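Local coordinates for thioredoxin domain-containing protein (Silicibacter pomeroyi, PDB 3EYT) that is of unknown function but adopts a thioredoxin-like fold and probably has oxidoreductase or antioxidant activity, at residues Lys29-Glu34 against Leu122-Ala127. Numbering follows the deposited sequence.
Sequences KVIVIE and LLIDKA
I31 and I124 face each other as a hydrogen-bonded pair of an antiparallel ladder, and I33 with L122 repeats the arrangement two residues on. Each pair exchanges two nearly straight N-H...O bonds, I31 N to I124 O being 2.9 Å, so the backbones are held in strict register. The ladder illustrates a general rule: residues paired across antiparallel strands send their side chains to the same face, successive pairs to opposite faces. On one face I31 and I124 meet beta carbon to beta carbon, 4.1 Å apart (CB to CB). I124 and I33 both keep CG1 beside their own backbone N (chi1 -65° and -53°) and extend beyond it, so that they cross at their CD1 methyls, 3.7 Å apart, linking neighbouring pairs. On the other face V32 and L123, a non-hydrogen-bonded pair, lie side by side and point the same way. With V32 CG1 anti to the backbone N (chi1 178°), the second methyl, CG2, is the one that meets L123 CD2, at a tight 3.4 Å. Past the ladder, V30 CG2 touches the aliphatic part of K126 at CG, and a water hydrogen-bonds with both K29 O and D125 O, bridging the two backbones where their direct hydrogen bonds stop. In this thioredoxin-like sheet, strand 30-36 is flanked on its other edge by parallel strand 63-69, and strand 120-124 by antiparallel strand 129-135; helix 140-151 packs through L150 on V30 and L123, while L26 and L23 of a loop meet I31 and I124.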
# COMPACT_ATOMS: atom_id res chain seq x y z
N LYS C 29 -14.48 -10.80 29.81
CA LYS C 29 -13.03 -11.04 29.79
C LYS C 29 -12.34 -9.71 30.03
O LYS C 29 -12.85 -8.66 29.63
CB LYS C 29 -12.54 -11.53 28.43
CG LYS C 29 -12.98 -12.92 28.04
CD LYS C 29 -12.78 -13.08 26.54
CE LYS C 29 -13.20 -14.46 26.07
NZ LYS C 29 -12.59 -15.50 26.92
N VAL C 30 -11.19 -9.78 30.68
CA VAL C 30 -10.27 -8.67 30.70
C VAL C 30 -9.63 -8.65 29.30
O VAL C 30 -9.33 -9.69 28.71
CB VAL C 30 -9.24 -8.83 31.85
CG1 VAL C 30 -8.12 -7.80 31.76
CG2 VAL C 30 -9.96 -8.72 33.21
N ILE C 31 -9.51 -7.47 28.72
CA ILE C 31 -8.98 -7.36 27.36
C ILE C 31 -7.70 -6.53 27.38
O ILE C 31 -7.66 -5.43 27.98
CB ILE C 31 -10.02 -6.72 26.41
CG1 ILE C 31 -11.38 -7.42 26.55
CG2 ILE C 31 -9.53 -6.72 24.96
CD1 ILE C 31 -12.52 -6.66 25.93
N VAL C 32 -6.65 -7.06 26.76
CA VAL C 32 -5.39 -6.34 26.61
C VAL C 32 -5.24 -6.04 25.13
O VAL C 32 -5.26 -6.95 24.30
CB VAL C 32 -4.19 -7.21 27.04
CG1 VAL C 32 -2.87 -6.47 26.83
CG2 VAL C 32 -4.33 -7.64 28.51
N ILE C 33 -5.11 -4.76 24.79
CA ILE C 33 -4.90 -4.35 23.41
C ILE C 33 -3.52 -3.74 23.23
O ILE C 33 -3.18 -2.77 23.88
CB ILE C 33 -5.97 -3.35 22.92
CG1 ILE C 33 -7.37 -3.90 23.17
CG2 ILE C 33 -5.80 -2.99 21.41
CD1 ILE C 33 -8.51 -2.83 22.88
N GLU C 34 -2.77 -4.29 22.29
CA GLU C 34 -1.47 -3.74 21.94
C GLU C 34 -1.61 -3.01 20.60
O GLU C 34 -1.83 -3.64 19.57
CB GLU C 34 -0.44 -4.88 21.88
CG GLU C 34 0.93 -4.53 21.36
CD GLU C 34 1.73 -3.64 22.31
OE1 GLU C 34 1.44 -3.60 23.53
OE2 GLU C 34 2.64 -2.96 21.81
N LEU C 122 -3.47 -0.99 26.13
CA LEU C 122 -4.73 -0.59 26.75
C LEU C 122 -5.31 -1.78 27.48
O LEU C 122 -5.24 -2.91 26.97
CB LEU C 122 -5.74 -0.12 25.70
CG LEU C 122 -5.50 1.03 24.69
CD1 LEU C 122 -5.65 2.35 25.36
CD2 LEU C 122 -4.19 0.96 23.92
N LEU C 123 -5.88 -1.53 28.65
CA LEU C 123 -6.52 -2.55 29.47
C LEU C 123 -7.96 -2.19 29.72
O LEU C 123 -8.25 -1.12 30.29
CB LEU C 123 -5.87 -2.69 30.85
CG LEU C 123 -4.63 -3.52 31.15
CD1 LEU C 123 -4.67 -3.83 32.66
CD2 LEU C 123 -4.54 -4.80 30.33
N ILE C 124 -8.84 -3.10 29.32
CA ILE C 124 -10.28 -2.95 29.45
C ILE C 124 -10.81 -4.00 30.42
O ILE C 124 -10.53 -5.20 30.30
CB ILE C 124 -10.96 -3.08 28.07
CG1 ILE C 124 -10.52 -1.91 27.15
CG2 ILE C 124 -12.50 -3.10 28.19
CD1 ILE C 124 -10.85 -2.17 25.70
N ASP C 125 -11.60 -3.54 31.39
CA ASP C 125 -12.10 -4.43 32.43
C ASP C 125 -13.25 -5.31 31.93
O ASP C 125 -13.71 -5.14 30.81
CB ASP C 125 -12.45 -3.65 33.71
CG ASP C 125 -13.67 -2.74 33.57
OD1 ASP C 125 -14.49 -2.88 32.62
OD2 ASP C 125 -13.83 -1.87 34.46
N LYS C 126 -13.70 -6.25 32.75
CA LYS C 126 -14.81 -7.17 32.40
C LYS C 126 -16.11 -6.46 32.03
O LYS C 126 -16.98 -7.03 31.37
CB LYS C 126 -15.10 -8.10 33.58
CG LYS C 126 -13.96 -8.95 33.99
CD LYS C 126 -14.44 -9.97 35.00
CE LYS C 126 -13.25 -10.61 35.62
NZ LYS C 126 -13.64 -11.57 36.67
N ALA C 127 -16.26 -5.22 32.47
CA ALA C 127 -17.47 -4.44 32.19
C ALA C 127 -17.37 -3.59 30.92
O ALA C 127 -18.32 -2.89 30.59
CB ALA C 127 -17.85 -3.59 33.40
O HOH W 1 -14.76 -6.74 28.73